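PDB 2X9L: teicoplanin pseudoaglycone deacetylases Orf2 from Actinoplanes teichomyceticus, which probably removes the N-acetyl group from the glucosamine of teicoplanin pseudoaglycone, as a zinc-dependent hydrolase of the PIG-L family. Local coordinates for residues Pro15-Ala20 with Val43-Ala48; Leu73-Glu78 with Tyr229-Val234; Leu96-Arg101 with Gly159-His164; Val152-Ala157 with Glu165-Ala170. One frame throughout, in Å; residues are numbered along the deposited sequence.

Contact 1 (Pro15-Ala20 with Val43-Ala48). With ZN (zinc ion), chain B; BOG (octyl beta-D-glucopyranoside), chain C.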
# COMPACT_ATOMS: atom_id res chain seq x y z
N PRO A 15 -1.65 0.82 1.93
CA PRO A 15 -2.70 0.10 2.66
C PRO A 15 -2.13 -0.60 3.89
O PRO A 15 -2.63 -0.39 5.00
CB PRO A 15 -3.19 -0.94 1.65
CG PRO A 15 -2.76 -0.41 0.32
CD PRO A 15 -1.49 0.35 0.55
N HIS A 16 -1.11 -1.43 3.69
CA HIS A 16 -0.54 -2.21 4.78
C HIS A 16 0.92 -1.88 4.99
O HIS A 16 1.53 -1.21 4.16
CB HIS A 16 -0.63 -3.72 4.49
CG HIS A 16 -2.04 -4.20 4.32
ND1 HIS A 16 -2.50 -4.74 3.14
CD2 HIS A 16 -3.08 -4.22 5.18
CE1 HIS A 16 -3.78 -5.06 3.28
NE2 HIS A 16 -4.15 -4.77 4.51
N LEU A 17 1.46 -2.40 6.08
CA LEU A 17 2.86 -2.20 6.42
C LEU A 17 3.72 -3.09 5.52
O LEU A 17 4.01 -4.23 5.86
CB LEU A 17 3.10 -2.51 7.89
CG LEU A 17 2.32 -1.56 8.81
CD1 LEU A 17 2.17 -2.15 10.22
CD2 LEU A 17 2.93 -0.15 8.86
N ASP A 18 4.06 -2.55 4.36
CA ASP A 18 5.00 -3.11 3.37
C ASP A 18 4.62 -2.78 1.93
O ASP A 18 5.46 -2.85 1.03
CB ASP A 18 5.23 -4.62 3.51
CG ASP A 18 4.00 -5.45 3.24
OD1 ASP A 18 2.89 -4.89 3.03
OD2 ASP A 18 4.14 -6.69 3.25
N ASP A 19 3.37 -2.37 1.70
CA ASP A 19 2.92 -2.20 0.32
C ASP A 19 3.69 -1.12 -0.44
O ASP A 19 4.05 -1.33 -1.59
CB ASP A 19 1.44 -1.90 0.25
CG ASP A 19 0.58 -3.09 0.60
OD1 ASP A 19 0.73 -4.16 -0.03
OD2 ASP A 19 -0.28 -2.93 1.49
N ALA A 20 3.91 0.03 0.19
CA ALA A 20 4.57 1.13 -0.51
C ALA A 20 6.02 0.78 -0.87
O ALA A 20 6.50 1.13 -1.94
CB ALA A 20 4.53 2.39 0.33
N VAL A 43 -2.30 3.26 6.15
CA VAL A 43 -3.67 3.33 6.63
C VAL A 43 -3.97 2.27 7.69
O VAL A 43 -4.40 2.59 8.81
CB VAL A 43 -4.67 3.15 5.44
CG1 VAL A 43 -6.12 3.18 5.93
CG2 VAL A 43 -4.44 4.23 4.41
N PHE A 44 -3.74 1.01 7.35
CA PHE A 44 -4.18 -0.10 8.21
C PHE A 44 -3.10 -0.56 9.18
O PHE A 44 -2.74 -1.74 9.20
CB PHE A 44 -4.75 -1.24 7.35
CG PHE A 44 -6.03 -0.87 6.66
CD1 PHE A 44 -7.23 -0.86 7.36
CD2 PHE A 44 -6.02 -0.41 5.36
CE1 PHE A 44 -8.40 -0.47 6.75
CE2 PHE A 44 -7.20 -0.02 4.74
CZ PHE A 44 -8.39 -0.05 5.43
N ALA A 45 -2.58 0.38 9.97
CA ALA A 45 -1.51 0.12 10.92
C ALA A 45 -2.01 0.22 12.36
O ALA A 45 -1.23 0.34 13.32
CB ALA A 45 -0.37 1.13 10.67
N GLY A 46 -3.33 0.18 12.52
CA GLY A 46 -3.95 0.34 13.81
C GLY A 46 -3.62 -0.74 14.82
O GLY A 46 -3.58 -1.93 14.49
N ALA A 47 -3.43 -0.33 16.07
CA ALA A 47 -3.08 -1.27 17.12
C ALA A 47 -4.20 -2.28 17.31
O ALA A 47 -5.39 -1.94 17.27
CB ALA A 47 -2.77 -0.54 18.42
N ALA A 48 -3.80 -3.54 17.49
CA ALA A 48 -4.76 -4.62 17.67
C ALA A 48 -4.35 -5.43 18.89
O ALA A 48 -3.16 -5.65 19.12
CB ALA A 48 -4.80 -5.50 16.43
ZN ZN B . -1.27 -4.87 1.36
C1 BOG C . -2.54 -9.91 2.94
O1 BOG C . -2.93 -10.37 1.68
C2 BOG C . -1.35 -8.94 3.03
O2 BOG C . -0.25 -9.19 2.21
C3 BOG C . -1.09 -8.28 4.39
O3 BOG C . -0.18 -7.25 4.45
C4 BOG C . -2.23 -8.27 5.42
O4 BOG C . -1.90 -7.91 6.72
C5 BOG C . -3.39 -9.27 5.22
O5 BOG C . -3.58 -9.85 3.92
C6 BOG C . -4.65 -9.06 6.01
O6 BOG C . -5.36 -8.00 5.51
C1' BOG C . -3.83 -11.42 1.61
C2' BOG C . -4.20 -11.88 0.22
C3' BOG C . -5.57 -11.55 -0.30
C4' BOG C . -6.73 -12.36 0.23
C5' BOG C . -8.15 -11.86 -0.02
C6' BOG C . -9.10 -11.82 1.15
C7' BOG C . -9.18 -10.56 1.97
C8' BOG C . -8.14 -10.32 3.03
O HOH W 1 -0.56 -3.49 7.98
O HOH W 2 0.51 -6.34 2.02

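Contact 2 (Leu73-Glu78 with Tyr229-Val234). With BOG (octyl beta-D-glucopyranoside), chain C.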
# COMPACT_ATOMS: atom_id res chain seq x y z
N LEU A 73 2.54 -4.50 16.40
CA LEU A 73 3.75 -3.90 16.95
C LEU A 73 4.97 -4.36 16.16
O LEU A 73 5.82 -3.54 15.80
CB LEU A 73 3.92 -4.26 18.44
CG LEU A 73 4.93 -3.44 19.25
CD1 LEU A 73 4.96 -3.90 20.70
CD2 LEU A 73 6.32 -3.52 18.66
N TYR A 74 5.08 -5.67 15.92
CA TYR A 74 6.19 -6.23 15.15
C TYR A 74 6.27 -5.60 13.76
O TYR A 74 7.34 -5.24 13.30
CB TYR A 74 6.04 -7.74 14.98
CG TYR A 74 6.62 -8.58 16.10
CD1 TYR A 74 5.91 -8.78 17.29
CD2 TYR A 74 7.85 -9.22 15.95
CE1 TYR A 74 6.43 -9.56 18.31
CE2 TYR A 74 8.37 -10.02 16.97
CZ TYR A 74 7.65 -10.18 18.15
OH TYR A 74 8.16 -10.96 19.17
N ARG A 75 5.13 -5.48 13.09
CA ARG A 75 5.13 -4.95 11.73
C ARG A 75 5.43 -3.46 11.68
O ARG A 75 6.08 -2.97 10.76
CB ARG A 75 3.80 -5.24 11.02
CG ARG A 75 3.52 -6.72 10.86
CD ARG A 75 2.28 -6.94 10.00
NE ARG A 75 2.49 -6.52 8.62
CZ ARG A 75 1.57 -6.65 7.66
NH1 ARG A 75 0.38 -7.18 7.96
NH2 ARG A 75 1.82 -6.26 6.43
N ARG A 76 4.96 -2.72 12.67
CA ARG A 76 5.27 -1.30 12.72
C ARG A 76 6.79 -1.11 12.82
O ARG A 76 7.35 -0.26 12.16
CB ARG A 76 4.58 -0.64 13.91
CG ARG A 76 3.10 -0.33 13.70
CD ARG A 76 2.55 0.41 14.91
NE ARG A 76 1.16 0.87 14.73
CZ ARG A 76 0.60 1.84 15.44
NH1 ARG A 76 1.31 2.48 16.37
NH2 ARG A 76 -0.66 2.20 15.22
N LYS A 77 7.44 -1.90 13.66
CA LYS A 77 8.90 -1.81 13.78
C LYS A 77 9.61 -2.16 12.48
O LYS A 77 10.61 -1.53 12.11
CB LYS A 77 9.40 -2.69 14.92
CG LYS A 77 8.94 -2.19 16.28
CD LYS A 77 9.51 -3.02 17.41
CE LYS A 77 9.31 -2.31 18.74
NZ LYS A 77 9.78 -3.14 19.88
N GLU A 78 9.12 -3.18 11.78
CA GLU A 78 9.68 -3.53 10.49
C GLU A 78 9.55 -2.37 9.52
O GLU A 78 10.47 -2.05 8.77
CB GLU A 78 8.96 -4.76 9.91
CG GLU A 78 9.27 -6.02 10.64
CD GLU A 78 8.54 -7.23 10.09
OE1 GLU A 78 7.56 -7.07 9.31
OE2 GLU A 78 8.96 -8.35 10.44
N TYR A 229 11.11 -6.37 6.19
CA TYR A 229 9.81 -6.90 6.55
C TYR A 229 9.89 -8.42 6.71
O TYR A 229 9.23 -9.17 5.99
CB TYR A 229 8.76 -6.54 5.49
CG TYR A 229 8.48 -5.06 5.36
CD1 TYR A 229 8.96 -4.33 4.28
CD2 TYR A 229 7.70 -4.39 6.30
CE1 TYR A 229 8.70 -2.98 4.14
CE2 TYR A 229 7.43 -3.04 6.18
CZ TYR A 229 7.93 -2.34 5.10
OH TYR A 229 7.67 -1.02 4.94
N SER A 230 10.70 -8.86 7.67
CA SER A 230 11.00 -10.29 7.80
C SER A 230 9.75 -11.16 8.00
O SER A 230 9.67 -12.28 7.50
CB SER A 230 12.02 -10.53 8.91
OG SER A 230 11.64 -9.86 10.10
N SER A 231 8.76 -10.63 8.71
CA SER A 231 7.55 -11.39 8.98
C SER A 231 6.79 -11.77 7.70
O SER A 231 6.07 -12.76 7.68
CB SER A 231 6.62 -10.60 9.90
OG SER A 231 6.16 -9.43 9.25
N GLN A 232 6.95 -10.96 6.65
CA GLN A 232 6.18 -11.15 5.44
C GLN A 232 6.92 -12.01 4.41
O GLN A 232 6.36 -12.38 3.39
CB GLN A 232 5.83 -9.78 4.82
CG GLN A 232 5.12 -8.84 5.78
CD GLN A 232 3.84 -9.43 6.31
OE1 GLN A 232 2.95 -9.82 5.54
NE2 GLN A 232 3.73 -9.54 7.64
N MSE A 233 8.18 -12.34 4.70
CA MSE A 233 9.02 -12.95 3.67
C MSE A 233 8.57 -14.32 3.23
O MSE A 233 8.60 -14.63 2.03
CB MSE A 233 10.50 -12.95 4.09
CG MSE A 233 11.12 -11.55 4.12
SE MSE A 233 11.09 -10.68 2.38
CE MSE A 233 12.39 -11.82 1.46
N VAL A 234 8.16 -15.17 4.16
CA VAL A 234 7.66 -16.48 3.77
C VAL A 234 6.42 -16.31 2.89
O VAL A 234 6.33 -16.90 1.81
CB VAL A 234 7.34 -17.37 4.99
CG1 VAL A 234 6.52 -18.58 4.56
CG2 VAL A 234 8.63 -17.82 5.67
C1 BOG C . -2.54 -9.91 2.94
O1 BOG C . -2.93 -10.37 1.68
C2 BOG C . -1.35 -8.94 3.03
O2 BOG C . -0.25 -9.19 2.21
C3 BOG C . -1.09 -8.28 4.39
O3 BOG C . -0.18 -7.25 4.45
C4 BOG C . -2.23 -8.27 5.42
O4 BOG C . -1.90 -7.91 6.72
C5 BOG C . -3.39 -9.27 5.22
O5 BOG C . -3.58 -9.85 3.92
C6 BOG C . -4.65 -9.06 6.01
O6 BOG C . -5.36 -8.00 5.51
C1' BOG C . -3.83 -11.42 1.61
C2' BOG C . -4.20 -11.88 0.22
C3' BOG C . -5.57 -11.55 -0.30
C4' BOG C . -6.73 -12.36 0.23
C5' BOG C . -8.15 -11.86 -0.02
C6' BOG C . -9.10 -11.82 1.15
C7' BOG C . -9.18 -10.56 1.97
C8' BOG C . -8.14 -10.32 3.03
O HOH W 3 10.44 -8.48 12.53

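Contact 3 (Leu96-Arg101 with Gly159-His164). With ZN (zinc ion), chain B; BOG (octyl beta-D-glucopyranoside), chain C.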
# COMPACT_ATOMS: atom_id res chain seq x y z
N LEU A 96 -7.75 -0.76 11.48
CA LEU A 96 -7.39 -2.14 11.74
C LEU A 96 -7.33 -2.92 10.44
O LEU A 96 -8.24 -2.86 9.64
CB LEU A 96 -8.43 -2.79 12.66
CG LEU A 96 -8.47 -2.33 14.11
CD1 LEU A 96 -9.65 -3.01 14.82
CD2 LEU A 96 -7.16 -2.64 14.80
N ASP A 97 -6.25 -3.69 10.28
CA ASP A 97 -6.10 -4.66 9.20
C ASP A 97 -7.34 -5.53 9.11
O ASP A 97 -8.02 -5.76 10.11
CB ASP A 97 -4.88 -5.53 9.49
CG ASP A 97 -4.34 -6.26 8.27
OD1 ASP A 97 -4.85 -6.09 7.15
OD2 ASP A 97 -3.38 -7.03 8.44
N SER A 98 -7.63 -6.03 7.92
CA SER A 98 -8.84 -6.81 7.67
C SER A 98 -9.03 -7.98 8.64
O SER A 98 -10.17 -8.30 9.01
CB SER A 98 -8.87 -7.32 6.23
OG SER A 98 -7.85 -8.29 6.00
N ILE A 99 -7.93 -8.60 9.05
CA ILE A 99 -8.03 -9.75 9.94
C ILE A 99 -8.42 -9.40 11.38
O ILE A 99 -8.64 -10.29 12.19
CB ILE A 99 -6.72 -10.57 9.99
CG1 ILE A 99 -5.54 -9.66 10.36
CG2 ILE A 99 -6.47 -11.28 8.67
CD1 ILE A 99 -4.24 -10.45 10.67
N TYR A 100 -8.50 -8.12 11.70
CA TYR A 100 -8.85 -7.73 13.06
C TYR A 100 -10.21 -7.06 13.11
O TYR A 100 -10.70 -6.76 14.20
CB TYR A 100 -7.81 -6.76 13.64
CG TYR A 100 -6.40 -7.26 13.55
CD1 TYR A 100 -5.41 -6.50 12.93
CD2 TYR A 100 -6.05 -8.49 14.07
CE1 TYR A 100 -4.10 -6.95 12.85
CE2 TYR A 100 -4.74 -8.95 14.00
CZ TYR A 100 -3.77 -8.18 13.39
OH TYR A 100 -2.48 -8.62 13.30
N ARG A 101 -10.81 -6.80 11.95
CA ARG A 101 -12.08 -6.07 11.92
C ARG A 101 -13.28 -6.96 12.17
O ARG A 101 -13.31 -8.12 11.79
CB ARG A 101 -12.25 -5.29 10.61
CG ARG A 101 -11.16 -4.21 10.40
CD ARG A 101 -11.66 -3.06 9.53
NE ARG A 101 -12.01 -3.46 8.16
CZ ARG A 101 -11.13 -3.62 7.18
NH1 ARG A 101 -9.83 -3.44 7.40
NH2 ARG A 101 -11.54 -3.95 5.96
N GLY A 159 -5.38 -6.93 -7.67
CA GLY A 159 -5.45 -8.05 -6.74
C GLY A 159 -6.71 -8.01 -5.90
O GLY A 159 -7.10 -9.03 -5.31
N GLU A 160 -7.32 -6.83 -5.82
CA GLU A 160 -8.64 -6.69 -5.20
C GLU A 160 -8.71 -6.92 -3.69
O GLU A 160 -9.78 -7.18 -3.15
CB GLU A 160 -9.65 -7.60 -5.90
CG GLU A 160 -9.79 -7.30 -7.36
CD GLU A 160 -10.83 -8.18 -8.02
OE1 GLU A 160 -10.47 -9.29 -8.45
OE2 GLU A 160 -12.01 -7.76 -8.08
N HIS A 161 -7.58 -6.81 -2.99
CA HIS A 161 -7.62 -6.84 -1.53
C HIS A 161 -8.51 -5.70 -1.05
O HIS A 161 -8.35 -4.55 -1.47
CB HIS A 161 -6.21 -6.69 -0.93
CG HIS A 161 -6.17 -6.93 0.55
ND1 HIS A 161 -5.35 -7.86 1.14
CD2 HIS A 161 -6.90 -6.38 1.55
CE1 HIS A 161 -5.56 -7.87 2.45
NE2 HIS A 161 -6.49 -6.97 2.72
N PRO A 162 -9.48 -6.00 -0.17
CA PRO A 162 -10.44 -4.95 0.23
C PRO A 162 -9.78 -3.76 0.93
O PRO A 162 -10.31 -2.64 0.81
CB PRO A 162 -11.38 -5.67 1.21
CG PRO A 162 -10.63 -6.90 1.65
CD PRO A 162 -9.76 -7.29 0.49
N ASP A 163 -8.68 -3.98 1.64
CA ASP A 163 -7.96 -2.89 2.29
C ASP A 163 -7.30 -2.00 1.23
O ASP A 163 -7.21 -0.78 1.40
CB ASP A 163 -6.88 -3.42 3.26
CG ASP A 163 -7.47 -4.07 4.51
OD1 ASP A 163 -8.67 -3.85 4.79
OD2 ASP A 163 -6.73 -4.80 5.20
N HIS A 164 -6.82 -2.60 0.14
CA HIS A 164 -6.23 -1.80 -0.93
C HIS A 164 -7.29 -0.97 -1.63
O HIS A 164 -7.07 0.21 -1.95
CB HIS A 164 -5.51 -2.68 -1.96
CG HIS A 164 -4.26 -3.31 -1.42
ND1 HIS A 164 -3.11 -3.44 -2.17
CD2 HIS A 164 -3.98 -3.81 -0.20
CE1 HIS A 164 -2.17 -4.01 -1.43
NE2 HIS A 164 -2.67 -4.24 -0.23
ZN ZN B . -1.27 -4.87 1.36
C1 BOG C . -2.54 -9.91 2.94
O1 BOG C . -2.93 -10.37 1.68
C2 BOG C . -1.35 -8.94 3.03
O2 BOG C . -0.25 -9.19 2.21
C3 BOG C . -1.09 -8.28 4.39
O3 BOG C . -0.18 -7.25 4.45
C4 BOG C . -2.23 -8.27 5.42
O4 BOG C . -1.90 -7.91 6.72
C5 BOG C . -3.39 -9.27 5.22
O5 BOG C . -3.58 -9.85 3.92
C6 BOG C . -4.65 -9.06 6.01
O6 BOG C . -5.36 -8.00 5.51
C1' BOG C . -3.83 -11.42 1.61
C2' BOG C . -4.20 -11.88 0.22
C3' BOG C . -5.57 -11.55 -0.30
C4' BOG C . -6.73 -12.36 0.23
C5' BOG C . -8.15 -11.86 -0.02
C6' BOG C . -9.10 -11.82 1.15
C7' BOG C . -9.18 -10.56 1.97
C8' BOG C . -8.14 -10.32 3.03
O HOH W 2 0.51 -6.34 2.02

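Contact 4 (Val152-Ala157 with Glu165-Ala170)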
# COMPACT_ATOMS: atom_id res chain seq x y z
N VAL A 152 0.41 12.98 -4.45
CA VAL A 152 0.04 11.82 -3.63
C VAL A 152 0.17 10.58 -4.48
O VAL A 152 -0.21 10.59 -5.64
CB VAL A 152 -1.40 11.95 -3.08
CG1 VAL A 152 -1.85 10.66 -2.37
CG2 VAL A 152 -1.48 13.14 -2.14
N VAL A 153 0.73 9.51 -3.92
CA VAL A 153 0.75 8.25 -4.66
C VAL A 153 0.18 7.18 -3.76
O VAL A 153 0.47 7.17 -2.57
CB VAL A 153 2.15 7.84 -5.13
CG1 VAL A 153 2.07 6.63 -6.05
CG2 VAL A 153 2.81 9.00 -5.87
N THR A 154 -0.67 6.32 -4.31
CA THR A 154 -1.24 5.23 -3.52
C THR A 154 -1.39 4.00 -4.42
O THR A 154 -0.87 3.99 -5.53
CB THR A 154 -2.58 5.63 -2.87
OG1 THR A 154 -2.98 4.63 -1.91
CG2 THR A 154 -3.65 5.83 -3.90
N CYS A 155 -2.06 2.96 -3.92
CA CYS A 155 -2.15 1.69 -4.64
C CYS A 155 -3.27 1.65 -5.68
O CYS A 155 -4.31 2.25 -5.51
CB CYS A 155 -2.35 0.54 -3.66
SG CYS A 155 -3.89 0.67 -2.69
N ALA A 156 -3.03 0.92 -6.77
CA ALA A 156 -4.07 0.67 -7.77
C ALA A 156 -5.10 -0.37 -7.30
O ALA A 156 -6.18 -0.48 -7.89
CB ALA A 156 -3.42 0.20 -9.10
N ALA A 157 -4.75 -1.13 -6.27
CA ALA A 157 -5.59 -2.20 -5.76
C ALA A 157 -5.72 -3.37 -6.76
O ALA A 157 -6.72 -4.09 -6.78
CB ALA A 157 -6.98 -1.68 -5.34
N GLU A 165 -8.43 -1.59 -1.88
CA GLU A 165 -9.54 -0.89 -2.51
C GLU A 165 -10.01 0.27 -1.65
O GLU A 165 -10.27 1.36 -2.16
CB GLU A 165 -10.68 -1.86 -2.82
CG GLU A 165 -10.35 -2.81 -3.97
CD GLU A 165 -11.43 -3.86 -4.24
OE1 GLU A 165 -11.33 -4.54 -5.28
OE2 GLU A 165 -12.35 -4.01 -3.41
N ALA A 166 -10.11 0.06 -0.34
CA ALA A 166 -10.57 1.12 0.56
C ALA A 166 -9.57 2.28 0.56
O ALA A 166 -9.96 3.46 0.55
CB ALA A 166 -10.72 0.58 1.99
N THR A 167 -8.29 1.93 0.61
CA THR A 167 -7.22 2.92 0.63
C THR A 167 -7.24 3.73 -0.66
O THR A 167 -7.21 4.96 -0.62
CB THR A 167 -5.83 2.26 0.77
OG1 THR A 167 -5.75 1.58 2.02
CG2 THR A 167 -4.71 3.32 0.72
N ARG A 168 -7.29 3.04 -1.79
CA ARG A 168 -7.30 3.73 -3.08
C ARG A 168 -8.51 4.65 -3.21
O ARG A 168 -8.37 5.81 -3.60
CB ARG A 168 -7.30 2.72 -4.23
CG ARG A 168 -7.55 3.37 -5.59
CD ARG A 168 -8.86 2.85 -6.13
NE ARG A 168 -8.61 1.61 -6.81
CZ ARG A 168 -9.51 0.69 -7.11
NH1 ARG A 168 -10.79 0.83 -6.78
NH2 ARG A 168 -9.11 -0.39 -7.75
N ASP A 169 -9.69 4.14 -2.91
CA ASP A 169 -10.90 4.96 -3.06
C ASP A 169 -10.87 6.17 -2.13
O ASP A 169 -11.14 7.29 -2.56
CB ASP A 169 -12.16 4.12 -2.84
CG ASP A 169 -12.36 3.07 -3.92
OD1 ASP A 169 -11.56 2.99 -4.88
OD2 ASP A 169 -13.35 2.32 -3.81
N ALA A 170 -10.50 5.97 -0.86
CA ALA A 170 -10.42 7.10 0.07
C ALA A 170 -9.41 8.16 -0.41
O ALA A 170 -9.68 9.37 -0.32
CB ALA A 170 -10.07 6.62 1.47
O HOH W 4 -9.33 -3.62 -7.36

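Contact 1 (Pro15-Ala20 with Val43-Ala48)
The carbonyl oxygen of P15 accepts the backbone N-H of F44, with F44 N to P15 O at 3.0 Å. This bond ties together the loops that leave strands 9-14 and 37-42, two parallel neighbours in the sheet of this PIG-L fold; the first of them, P15 to D19, supplies two of the zinc ligands, H16 and D19. F44 turns its ring edge to the same oxygen, CD2 coming to 3.4 Å from P15 O. Water 1 makes a second bridge, accepting from L17 N at 3.0 Å and donating to F44 O at 3.1 Å. Farther along, methyl meets methyl, L17 CD2 lying 4.0 Å from A45 CB.

H16 is placed by what surrounds its ring. P15 CB lies over one face near the rim, and C4 of the octyl glucoside over the centre of the opposite face. With CG anti to the carbonyl carbon (chi1 -60°), the ring is set with H16 ND1 on the zinc at 2.2 Å while CD2 comes back to F44 CB, which approaches it obliquely. NE2 on the far side of the ring is held by D163, which fixes the ring's rotation. D19 grips the zinc with both carboxylate oxygens, and H164 and water 2 complete the site. D19 OD2 also takes the backbone N-H of H16 on its anti lone pair, at 2.8 Å from H16 N. The zinc-bound water 2 donates to D18 OD1 at 3.0 Å.

Contact 2 (Leu73-Glu78 with Tyr229-Val234)
E78 and Y229 bring their backbones together, CA to CA 5.2 Å, where regular helix 71-86 meets a turn with helical backbone angles that runs into helix 233-237. The E78 chain, extended beyond CG, puts its carboxylate against that turn and holds it with both oxygens. E78 OE1 takes the hydroxyl of S231, with S231 OG 2.7 Å away, and E78 OE2 takes the backbone N-H at 2.9 Å from S231 N. Both donors come on the syn side, each somewhat out of the carboxylate plane, the N-H by 26°. Water 3 donates a further bond to OE2.

S231 OG is itself an acceptor, 2.9 Å from Q232 NE2, so the amide of Q232 is steered by the same hydroxyl that E78 holds. That amide stacks on one face of the R75 guanidinium, offset toward the rim, their planes 11° apart. Q232 NE2 and R75 NE, 3.4 Å apart, are both donors and only stack. A bend at chi3 (67°) turns the R75 guanidinium to the bound sugar, NH1 2.7 Å from O4 and NH2 3.0 Å from O3 of the octyl glucoside.

On the other flank Y229 CD2 packs 3.8 Å from E78 CB, while Y229 OH bonds D79 on the same helix. Helix 71-86 is thereby joined to the turn before helix 233-237 at the rim of the sugar pocket, where R75 also bonds L17 O in the loop after strand 9-14 and makes a cation-pi contact with W63.

Contact 3 (Leu96-Arg101 with Gly159-His164)
D163 and R101 form the tight half of this contact, where the H161-P162-D163-H164 sequence at the start of helix 162-177, in the PIG-L domain, meets the loop after strand 89-92 at the zinc pocket. R101, bent at chi3 (-63°), presents NH1 and NH2 end-on to one oxygen: NH1 lies 2.9 Å and NH2 3.1 Å from D163 OD1. NH1 also donates to L96 O. The other oxygen, OD2, takes the S98 backbone N-H on its syn lone pair, S98 N at 3.1 Å, and bonds H16 NE2. D97 OD1 comes within 3.0 Å of D163 OD2, two acceptors side by side; H16, D97 and D163 have been seen binding a second zinc ion.

With an alanine in place of D163, R101 would probably lose its counter-charge, and H16 NE2 the acceptor that helps to set its ring.

The packing slackens toward H161 and the partly exposed P162. S98 OG stands 3.8 Å from H161 NE2, and P162 meets not the loop but the octyl tail, its CD 3.6 Å from C7'. The octyl glucoside spans this side: its O6 accepts from S98 OG at 2.6 Å and donates to D97 OD1 at 2.6 Å.

Contact 4 (Val152-Ala157 with Glu165-Ala170)
Strand 152-155 and helix 165-170 run nearly antiparallel, their axes 7.6 Å apart at closest approach and 153° between directions, with C155 level with R168 and A157 with E165. R168 makes the polar part of the contact. Its CB packs 3.3 Å from C155 O, and the chain then bends at chi2 (-116°, well off a staggered position) and again at chi3, bringing the guanidinium edge-on to the loop just past the strand. NH2 donates to A156 O at 2.9 Å in a fairly straight bond (162° at the hydrogen), though tilted from the carbonyl plane; NE adds a weak bond to the same oxygen. The remaining terminal nitrogen, NH1, makes a salt bridge with D169 OD1 at 3.0 Å.

The pair belongs to the beta-alpha-beta unit of strand 151-155, helix 162-177 and strand 182-185, so the bonds from R168 NH2 and NE to A156 O join the helix to the loop leaving its own strand. A leucine in place of R168 would probably leave A156 O without its side-chain donor and D169 without its ion-pair mate.

A157, whose positive phi marks the turn out of the strand, sets its CB 3.8 Å from E165 CG. Water 4 bridges the two residues, donating to A157 O at 2.7 Å and to E165 OE1. Farther along, T154 OG1 lies 3.4 Å from T167 CG2 while it bonds I13 O; T167 OG1 bonds D163 O.

From the N terminus, contact 1 closes first, joining the loops after strands 9-14 and 37-42 once helix 19-33 and strand 37-42 have intervened. Contact 2 opens only afterwards and closes the longest loop, from helix 71-86 to the turn before helix 233-237; contacts 3 and 4 both nest inside it. These two cross: 96-101 comes first, then 152-157, then 159-164 and 165-170, and both use helix 162-177. Contact 1 touches all the others: R76 of contact 2 bonds A45 of contact 1, contact 3 shares its zinc ion, and P15 packs on C155 of contact 4. Contacts 1, 2 and 3 surround the sugar, whereas contact 4 packs strand 151-155 against helix 162-177 and does not touch it.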